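Local coordinates for protein polyhedrin (Antheraea mylitta cypovirus 4, PDB 5A8S) that probably forms the crystalline matrix of viral polyhedra, the microcrystalline occlusion bodies in which cypovirus particles are embedded, at residues N123-R128 / L183-Q188; K63-W68 / E132-H137; Q45-R50 / Y112-I117. One frame throughout, in Å; residues are numbered along the deposited sequence.

Interaction 1 of 3, residues N123-R128 / L183-Q188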
loop_
_atom_site.group_PDB
_atom_site.type_symbol
_atom_site.label_atom_id
_atom_site.label_comp_id
_atom_site.label_asym_id
_atom_site.label_seq_id
_atom_site.Cartn_x
_atom_site.Cartn_y
_atom_site.Cartn_z
ATOM N N ASN A 123 6.246 -7.383 20.572
ATOM C CA ASN A 123 5.969 -8.806 20.647
ATOM C C ASN A 123 6.237 -9.476 19.306
ATOM O O ASN A 123 5.382 -10.156 18.755
ATOM C CB ASN A 123 4.508 -9.018 21.048
ATOM C CG ASN A 123 4.198 -10.457 21.377
ATOM O OD1 ASN A 123 5.078 -11.213 21.793
ATOM N ND2 ASN A 123 2.942 -10.852 21.183
ATOM N N ILE A 124 7.434 -9.270 18.780
ATOM C CA ILE A 124 7.759 -9.747 17.448
ATOM C C ILE A 124 8.174 -11.223 17.481
ATOM O O ILE A 124 8.707 -11.699 18.472
ATOM C CB ILE A 124 8.842 -8.841 16.839
ATOM C CG1 ILE A 124 8.191 -7.525 16.386
ATOM C CG2 ILE A 124 9.537 -9.517 15.661
ATOM C CD1 ILE A 124 9.143 -6.381 16.240
ATOM N N ASP A 125 7.870 -11.961 16.414
ATOM C CA ASP A 125 8.371 -13.323 16.269
ATOM C C ASP A 125 9.831 -13.211 15.843
ATOM O O ASP A 125 10.123 -13.005 14.666
ATOM C CB ASP A 125 7.551 -14.094 15.228
ATOM C CG ASP A 125 8.196 -15.415 14.828
ATOM O OD1 ASP A 125 9.157 -15.838 15.503
ATOM O OD2 ASP A 125 7.742 -16.035 13.841
ATOM N N TRP A 126 10.739 -13.323 16.804
ATOM C CA TRP A 126 12.168 -13.123 16.531
ATOM C C TRP A 126 12.756 -14.190 15.618
ATOM O O TRP A 126 13.805 -13.984 15.022
ATOM C CB TRP A 126 12.966 -13.063 17.833
ATOM C CG TRP A 126 12.513 -11.957 18.715
ATOM C CD1 TRP A 126 11.966 -12.069 19.960
ATOM C CD2 TRP A 126 12.536 -10.561 18.406
ATOM N NE1 TRP A 126 11.660 -10.817 20.454
ATOM C CE2 TRP A 126 12.002 -9.877 19.516
ATOM C CE3 TRP A 126 12.964 -9.822 17.298
ATOM C CZ2 TRP A 126 11.879 -8.487 19.547
ATOM C CZ3 TRP A 126 12.850 -8.448 17.333
ATOM C CH2 TRP A 126 12.310 -7.792 18.451
ATOM N N THR A 127 12.084 -15.326 15.493
ATOM C CA THR A 127 12.605 -16.391 14.643
ATOM C C THR A 127 12.334 -16.127 13.153
ATOM O O THR A 127 12.999 -16.701 12.290
ATOM C CB THR A 127 12.040 -17.774 15.053
ATOM O OG1 THR A 127 10.724 -17.931 14.529
ATOM C CG2 THR A 127 12.003 -17.923 16.575
ATOM N N ARG A 128 11.374 -15.254 12.848
ATOM C CA ARG A 128 11.058 -14.938 11.450
ATOM C C ARG A 128 11.113 -13.439 11.124
ATOM O O ARG A 128 10.578 -12.994 10.106
ATOM C CB ARG A 128 9.693 -15.538 11.059
ATOM C CG ARG A 128 9.628 -17.052 11.309
ATOM C CD ARG A 128 8.246 -17.639 11.009
ATOM N NE ARG A 128 8.014 -17.732 9.572
ATOM C CZ ARG A 128 7.286 -16.879 8.858
ATOM N NH1 ARG A 128 6.650 -15.864 9.443
ATOM N NH2 ARG A 128 7.162 -17.064 7.553
ATOM N N LEU A 183 10.515 -7.697 7.125
ATOM C CA LEU A 183 9.349 -8.440 7.580
ATOM C C LEU A 183 9.384 -8.540 9.098
ATOM O O LEU A 183 10.406 -8.899 9.675
ATOM C CB LEU A 183 9.340 -9.864 6.997
ATOM C CG LEU A 183 8.267 -10.798 7.607
ATOM C CD1 LEU A 183 6.876 -10.337 7.242
ATOM C CD2 LEU A 183 8.472 -12.246 7.186
ATOM N N ALA A 184 8.261 -8.232 9.735
ATOM C CA ALA A 184 8.068 -8.546 11.149
ATOM C C ALA A 184 6.619 -8.971 11.333
ATOM O O ALA A 184 5.728 -8.402 10.703
ATOM C CB ALA A 184 8.389 -7.333 12.026
ATOM N N THR A 185 6.381 -9.987 12.165
ATOM C CA THR A 185 5.022 -10.376 12.525
ATOM C C THR A 185 4.919 -10.556 14.026
ATOM O O THR A 185 5.928 -10.699 14.717
ATOM C CB THR A 185 4.578 -11.708 11.870
ATOM O OG1 THR A 185 5.084 -12.819 12.626
ATOM C CG2 THR A 185 5.058 -11.805 10.438
ATOM N N ALA A 186 3.685 -10.564 14.518
ATOM C CA ALA A 186 3.415 -10.846 15.919
ATOM C C ALA A 186 3.887 -12.263 16.243
ATOM O O ALA A 186 3.804 -13.159 15.404
ATOM C CB ALA A 186 1.916 -10.704 16.195
ATOM N N ARG A 187 4.381 -12.456 17.460
ATOM C CA ARG A 187 4.831 -13.764 17.917
ATOM C C ARG A 187 3.658 -14.726 17.879
ATOM O O ARG A 187 2.510 -14.311 18.049
ATOM C CB ARG A 187 5.381 -13.651 19.341
ATOM C CG ARG A 187 6.048 -14.915 19.879
ATOM C CD ARG A 187 6.781 -14.601 21.177
ATOM N NE ARG A 187 7.675 -13.465 20.968
ATOM C CZ ARG A 187 7.978 -12.552 21.884
ATOM N NH1 ARG A 187 7.490 -12.630 23.118
ATOM N NH2 ARG A 187 8.780 -11.549 21.560
ATOM N N GLN A 188 3.930 -16.002 17.619
ATOM C CA GLN A 188 2.882 -17.010 17.684
ATOM C C GLN A 188 2.138 -16.821 19.011
ATOM O O GLN A 188 2.749 -16.527 20.035
ATOM C CB GLN A 188 3.455 -18.436 17.540
ATOM C CG GLN A 188 4.276 -18.954 18.714
ATOM C CD GLN A 188 5.748 -18.560 18.656
ATOM O OE1 GLN A 188 6.104 -17.512 18.122
ATOM N NE2 GLN A 188 6.611 -19.405 19.222
HETATM O O HOH W 1 8.797 -11.552 12.675
HETATM O O HOH W 2 8.756 -17.007 17.831
HETATM O O HOH W 3 9.798 -14.767 19.305
HETATM O O HOH W 4 10.021 -9.171 22.406
#

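Interaction 2 of 3, residues K63-W68 / E132-H137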
loop_
_atom_site.group_PDB
_atom_site.type_symbol
_atom_site.label_atom_id
_atom_site.label_comp_id
_atom_site.label_asym_id
_atom_site.label_seq_id
_atom_site.Cartn_x
_atom_site.Cartn_y
_atom_site.Cartn_z
ATOM N N LYS A 63 5.000 -5.567 6.194
ATOM C CA LYS A 63 5.592 -5.990 4.930
ATOM C C LYS A 63 6.133 -4.750 4.236
ATOM O O LYS A 63 5.378 -3.989 3.635
ATOM C CB LYS A 63 4.541 -6.657 4.025
ATOM C CG LYS A 63 4.185 -8.081 4.398
ATOM C CD LYS A 63 3.126 -8.678 3.452
ATOM C CE LYS A 63 1.734 -8.175 3.765
ATOM N NZ LYS A 63 0.679 -8.771 2.893
ATOM N N VAL A 64 7.440 -4.539 4.321
ATOM C CA VAL A 64 8.044 -3.318 3.800
ATOM C C VAL A 64 8.998 -3.594 2.643
ATOM O O VAL A 64 9.856 -4.472 2.725
ATOM C CB VAL A 64 8.814 -2.565 4.912
ATOM C CG1 VAL A 64 9.786 -1.547 4.303
ATOM C CG2 VAL A 64 7.836 -1.871 5.842
ATOM N N PHE A 65 8.821 -2.841 1.567
ATOM C CA PHE A 65 9.821 -2.739 0.507
ATOM C C PHE A 65 10.081 -1.268 0.236
ATOM O O PHE A 65 9.144 -0.518 -0.051
ATOM C CB PHE A 65 9.334 -3.400 -0.784
ATOM C CG PHE A 65 10.238 -3.143 -1.969
ATOM C CD1 PHE A 65 11.514 -3.688 -2.013
ATOM C CD2 PHE A 65 9.820 -2.344 -3.023
ATOM C CE1 PHE A 65 12.359 -3.454 -3.105
ATOM C CE2 PHE A 65 10.661 -2.103 -4.124
ATOM C CZ PHE A 65 11.926 -2.661 -4.162
ATOM N N LEU A 66 11.345 -0.863 0.333
ATOM C CA LEU A 66 11.768 0.502 0.028
ATOM C C LEU A 66 12.628 0.491 -1.231
ATOM O O LEU A 66 13.717 -0.086 -1.227
ATOM C CB LEU A 66 12.593 1.059 1.189
ATOM C CG LEU A 66 11.871 1.031 2.534
ATOM C CD1 LEU A 66 12.833 1.372 3.657
ATOM C CD2 LEU A 66 10.696 1.984 2.499
ATOM N N ASN A 67 12.144 1.104 -2.306
ATOM C CA ASN A 67 12.912 1.113 -3.544
ATOM C C ASN A 67 13.910 2.265 -3.578
ATOM O O ASN A 67 14.005 3.060 -2.642
ATOM C CB ASN A 67 12.016 1.104 -4.788
ATOM C CG ASN A 67 11.092 2.299 -4.866
ATOM O OD1 ASN A 67 11.398 3.377 -4.369
ATOM N ND2 ASN A 67 9.945 2.107 -5.506
ATOM N N TRP A 68 14.667 2.329 -4.662
ATOM C CA TRP A 68 15.831 3.190 -4.717
ATOM C C TRP A 68 15.484 4.662 -4.437
ATOM O O TRP A 68 16.126 5.318 -3.610
ATOM C CB TRP A 68 16.482 3.035 -6.081
ATOM C CG TRP A 68 17.848 3.574 -6.152
ATOM C CD1 TRP A 68 19.001 2.955 -5.767
ATOM C CD2 TRP A 68 18.225 4.853 -6.663
ATOM N NE1 TRP A 68 20.077 3.773 -6.010
ATOM C CE2 TRP A 68 19.626 4.942 -6.561
ATOM C CE3 TRP A 68 17.511 5.927 -7.209
ATOM C CZ2 TRP A 68 20.332 6.069 -6.980
ATOM C CZ3 TRP A 68 18.214 7.050 -7.621
ATOM C CH2 TRP A 68 19.610 7.109 -7.509
ATOM N N GLU A 132 16.429 -7.842 4.129
ATOM C CA GLU A 132 17.296 -8.120 2.983
ATOM C C GLU A 132 17.649 -6.854 2.256
ATOM O O GLU A 132 16.790 -6.005 2.025
ATOM C CB GLU A 132 16.593 -9.014 1.970
ATOM C CG GLU A 132 16.538 -10.433 2.355
ATOM C CD GLU A 132 16.073 -11.308 1.218
ATOM O OE1 GLU A 132 15.267 -10.858 0.368
ATOM O OE2 GLU A 132 16.521 -12.454 1.189
ATOM N N ALA A 133 18.914 -6.727 1.890
ATOM C CA ALA A 133 19.309 -5.743 0.903
ATOM C C ALA A 133 19.164 -6.402 -0.467
ATOM O O ALA A 133 20.031 -7.148 -0.897
ATOM C CB ALA A 133 20.735 -5.295 1.147
ATOM N N THR A 134 18.050 -6.153 -1.143
ATOM C CA THR A 134 17.803 -6.783 -2.431
ATOM C C THR A 134 18.407 -5.937 -3.548
ATOM O O THR A 134 18.972 -4.880 -3.279
ATOM C CB THR A 134 16.292 -7.025 -2.646
ATOM O OG1 THR A 134 15.532 -5.962 -2.056
ATOM C CG2 THR A 134 15.872 -8.328 -1.969
ATOM N N ASN A 135 18.326 -6.402 -4.790
ATOM C CA ASN A 135 18.812 -5.592 -5.904
ATOM C C ASN A 135 17.765 -4.528 -6.268
ATOM O O ASN A 135 16.817 -4.318 -5.517
ATOM C CB ASN A 135 19.227 -6.467 -7.100
ATOM C CG ASN A 135 18.057 -7.169 -7.763
ATOM O OD1 ASN A 135 16.895 -6.829 -7.539
ATOM N ND2 ASN A 135 18.364 -8.149 -8.604
ATOM N N MET A 136 17.938 -3.835 -7.389
ATOM C CA MET A 136 17.052 -2.716 -7.702
ATOM C C MET A 136 15.587 -3.145 -7.801
ATOM O O MET A 136 14.684 -2.367 -7.490
ATOM C CB MET A 136 17.477 -2.038 -9.002
ATOM C CG MET A 136 18.826 -1.328 -8.918
ATOM S SD MET A 136 18.816 0.121 -7.844
ATOM C CE MET A 136 17.748 1.228 -8.773
ATOM N N HIS A 137 15.358 -4.383 -8.235
ATOM C CA HIS A 137 14.004 -4.872 -8.488
ATOM C C HIS A 137 13.343 -5.461 -7.250
ATOM O O HIS A 137 12.179 -5.862 -7.303
ATOM C CB HIS A 137 14.035 -5.928 -9.593
ATOM C CG HIS A 137 14.733 -5.468 -10.833
ATOM N ND1 HIS A 137 14.187 -4.544 -11.693
ATOM C CD2 HIS A 137 15.948 -5.785 -11.343
ATOM C CE1 HIS A 137 15.023 -4.319 -12.688
ATOM N NE2 HIS A 137 16.103 -5.053 -12.497
HETATM O O HOH W 5 14.388 0.539 -6.985
#

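Interaction 3 of 3, residues Q45-R50 / Y112-I117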
loop_
_atom_site.group_PDB
_atom_site.type_symbol
_atom_site.label_atom_id
_atom_site.label_comp_id
_atom_site.label_asym_id
_atom_site.label_seq_id
_atom_site.Cartn_x
_atom_site.Cartn_y
_atom_site.Cartn_z
ATOM N N GLN A 45 21.190 6.010 6.831
ATOM C CA GLN A 45 22.331 6.844 7.186
ATOM C C GLN A 45 22.921 7.421 5.911
ATOM O O GLN A 45 23.418 6.674 5.079
ATOM C CB GLN A 45 23.394 5.997 7.887
ATOM C CG GLN A 45 24.716 6.733 8.099
ATOM C CD GLN A 45 25.872 5.812 8.496
ATOM O OE1 GLN A 45 25.709 4.546 8.287
ATOM N NE2 GLN A 45 26.927 6.290 8.988
ATOM N N TYR A 46 22.859 8.738 5.744
ATOM C CA TYR A 46 23.371 9.352 4.515
ATOM C C TYR A 46 24.835 9.801 4.588
ATOM O O TYR A 46 25.349 10.116 5.659
ATOM C CB TYR A 46 22.482 10.527 4.106
ATOM C CG TYR A 46 21.072 10.087 3.817
ATOM C CD1 TYR A 46 20.798 9.241 2.744
ATOM C CD2 TYR A 46 20.018 10.489 4.623
ATOM C CE1 TYR A 46 19.514 8.831 2.470
ATOM C CE2 TYR A 46 18.725 10.080 4.356
ATOM C CZ TYR A 46 18.480 9.239 3.290
ATOM O OH TYR A 46 17.200 8.833 3.013
ATOM N N PRO A 47 25.507 9.832 3.432
ATOM C CA PRO A 47 26.856 10.386 3.314
ATOM C C PRO A 47 26.951 11.783 3.940
ATOM O O PRO A 47 27.992 12.162 4.484
ATOM C CB PRO A 47 27.053 10.462 1.796
ATOM C CG PRO A 47 26.266 9.292 1.283
ATOM C CD PRO A 47 25.032 9.271 2.153
ATOM N N SER A 48 25.853 12.529 3.882
ATOM C CA SER A 48 25.829 13.912 4.334
ATOM C C SER A 48 25.849 14.038 5.852
ATOM O O SER A 48 25.922 15.146 6.382
ATOM C CB SER A 48 24.566 14.592 3.826
ATOM O OG SER A 48 23.446 14.072 4.513
ATOM N N GLY A 49 25.767 12.916 6.551
ATOM C CA GLY A 49 25.681 12.946 7.995
ATOM C C GLY A 49 24.257 13.091 8.502
ATOM O O GLY A 49 24.013 13.034 9.709
ATOM N N ARG A 50 23.311 13.280 7.586
ATOM C CA ARG A 50 21.898 13.320 7.951
ATOM C C ARG A 50 21.318 11.899 7.903
ATOM O O ARG A 50 21.964 10.979 7.407
ATOM C CB ARG A 50 21.143 14.269 7.019
ATOM C CG ARG A 50 21.772 15.658 6.970
ATOM C CD ARG A 50 21.056 16.606 6.003
ATOM N NE ARG A 50 19.689 16.919 6.424
ATOM C CZ ARG A 50 18.594 16.606 5.735
ATOM N NH1 ARG A 50 18.676 15.953 4.583
ATOM N NH2 ARG A 50 17.401 16.940 6.204
ATOM N N TYR A 112 22.145 8.709 -1.902
ATOM C CA TYR A 112 21.855 7.306 -1.609
ATOM C C TYR A 112 22.542 6.908 -0.298
ATOM O O TYR A 112 23.688 7.280 -0.064
ATOM C CB TYR A 112 22.294 6.382 -2.755
ATOM C CG TYR A 112 21.877 4.957 -2.486
ATOM C CD1 TYR A 112 20.622 4.507 -2.851
ATOM C CD2 TYR A 112 22.721 4.087 -1.811
ATOM C CE1 TYR A 112 20.217 3.210 -2.568
ATOM C CE2 TYR A 112 22.335 2.795 -1.529
ATOM C CZ TYR A 112 21.077 2.366 -1.903
ATOM O OH TYR A 112 20.683 1.080 -1.627
ATOM N N PRO A 113 21.850 6.145 0.566
ATOM C CA PRO A 113 22.400 5.919 1.909
ATOM C C PRO A 113 23.543 4.903 1.941
ATOM O O PRO A 113 23.643 4.040 1.070
ATOM C CB PRO A 113 21.194 5.409 2.691
ATOM C CG PRO A 113 20.359 4.711 1.652
ATOM C CD PRO A 113 20.529 5.507 0.392
ATOM N N MET A 114 24.411 5.026 2.938
ATOM C CA MET A 114 25.517 4.091 3.122
ATOM C C MET A 114 25.060 2.780 3.757
ATOM O O MET A 114 25.721 1.748 3.631
ATOM C CB MET A 114 26.592 4.760 3.984
ATOM C CG MET A 114 26.881 6.177 3.505
ATOM S SD MET A 114 28.405 6.863 4.138
ATOM C CE MET A 114 27.913 7.278 5.813
ATOM N N GLY A 115 23.918 2.826 4.433
ATOM C CA GLY A 115 23.370 1.655 5.099
ATOM C C GLY A 115 22.128 2.034 5.881
ATOM O O GLY A 115 21.775 3.212 5.946
ATOM N N VAL A 116 21.449 1.046 6.460
ATOM C CA VAL A 116 20.290 1.323 7.305
ATOM C C VAL A 116 20.414 0.629 8.651
ATOM O O VAL A 116 20.962 -0.461 8.750
ATOM C CB VAL A 116 18.961 0.886 6.634
ATOM C CG1 VAL A 116 18.701 1.692 5.354
ATOM C CG2 VAL A 116 18.962 -0.612 6.342
ATOM N N ILE A 117 19.927 1.283 9.699
ATOM C CA ILE A 117 19.775 0.635 10.986
ATOM C C ILE A 117 18.319 0.210 11.039
ATOM O O ILE A 117 17.429 1.045 10.923
ATOM C CB ILE A 117 20.083 1.587 12.178
ATOM C CG1 ILE A 117 21.550 2.053 12.172
ATOM C CG2 ILE A 117 19.798 0.885 13.495
ATOM C CD1 ILE A 117 21.871 3.148 11.142
#

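Interaction 1 of 3, residues N123-R128 / L183-Q188
R187 meets N123, I124 and W126 with successive parts of its side chain. R187 CB lies 3.5 Å from N123 OD1, and R187 CD also comes near that oxygen, at 3.8 Å. With CG anti to the backbone N (chi1 -173°), the bend at chi3 brings the NE/NH2 edge of the guanidinium to I124 O. Two nitrogens grip this one atom side-on: R187 NE donates to I124 O at 3.2 Å and R187 NH2 to the same oxygen at 3.1 Å, both from one face of the carbonyl plane. CZ passes under N123 OD1, which sits 3.0 Å above the guanidinium plane; the amide stands nearly perpendicular to it (87°), and the close NH1 is too poorly angled for a hydrogen bond. At the tip, NH2 and W126 NE1 are both donors, reconciled by water 4, which accepts from each of them in the plane of both flat groups.

The backbones meet in a single beta bridge, I124 with A186, where strand 179-185 of the three-stranded sheet runs out into a loop. R187 N donates to N123 O at 2.8 Å, and D125 N to T185 O at 2.9 Å, the latter nearly straight (166°). D125 also starts a type I turn to R128, and its OD1 accepts from T127 N, an Asx turn. Water 1 links D125 O to T185 N.

Interaction 2 of 3, residues K63-W68 / E132-H137
W68 and M136 meet in a Met-aromatic contact between the ends of the two outer strands of a three-stranded antiparallel sheet, 61-66 and 130-134, which strand 179-185 separates. The thioether approaches the indole obliquely: M136 SD lies 4.2 Å from the centroid of the five-membered ring of W68 and 45° off its normal. Its closest ring atom is W68 CD1, at 3.5 Å from M136 SD. Bends at chi2 and chi3 (each -68°) fold the methionine chain so that M136 CE lies 3.5 Å from W68 CB and beside W68 CG. The methionine touches W68 CB, CG and CD1, while W68 NE1 donates to E176 O. L96 of helix 92-97 touches both side chains.

F65 presents its rim to the other segment. T134 OG1 and M136 O both lie near the plane of the phenyl ring at its edge, the hydroxyl being 4.2 Å from F65 CE1 and the M136 oxygen 4.3 Å from F65 CZ; the hydroxyl is hydrogen-bonded to T179 OG1 on the intervening strand. C210 of the second subunit also packs on F65, placing this part of the contact at a subunit interface.

No direct hydrogen bond joins the segments. Water 5 provides the polar link, accepting from W68 N at 2.9 Å and donating to M136 O at 3.0 Å.

Interaction 3 of 3, residues Q45-R50 / Y112-I117
Q45 and the backbone of M114 and G115 exchange the two hydrogen bonds of this contact. Q45 N donates to G115 O at 3.0 Å, while Q45 O accepts from M114 N at 2.9 Å. They join the end of strand 38-45 to the start of strand 115-121, antiparallel neighbours in the six-stranded sheet. Beyond Q45 the chain reverses through a type I turn from Y46 to G49 and enters strand 51-58; the 45-50 loop is the hairpin connection between strands 38-45 and 51-58.

Apolar packing follows on the turn side. The rings of Y46 and P113 lie side by side and point the same way, with Y46 CE1 3.8 Å from P113 CB. P47 and M114 run antiparallel alongside each other, P47 CD lying 3.8 Å from M114 CG.

Other van der Waals contacts bring carbon against polar atoms. The M114 chain bends at chi3 (-77°), which carries its thioether methyl to the amide end of the extended Q45 side chain, 3.5 Å between M114 CE and Q45 NE2. P47 CD approaches Y112 O at 3.3 Å.

The polar ends of the packed side chains are tied to other parts of the chain. Q45 OE1 accepts from Y171 OH on strand 167-173, and Y46 OH is bonded to L71 O.

No side-chain hydrogen bond crosses between the two segments. Their polar link is two backbone bonds, with no charged pair across it, so the contact probably rests on these and on packing.

Overall arrangement
All three contacts are largely buried, but P47 and M114 in interaction 3, and Q188 in interaction 1, are exposed. Interactions 1 and 2 share the three-stranded sheet: 183-188 leaves its central strand, whereas 63-68 and 132-137 end its outer strands. Both also touch the second subunit. Interaction 3 belongs to the six-stranded sheet, on the opposite side of the chain's centre from interaction 1, their centres about 27 Å apart. It adjoins interaction 2 through W68 and Y112, whose rings meet with planes about 15° apart. Chemistry varies accordingly: arginine and waters in interaction 1, sulfur-aromatic packing in interaction 2, two backbone bonds with proline, tyrosine and methionine packing in interaction 3.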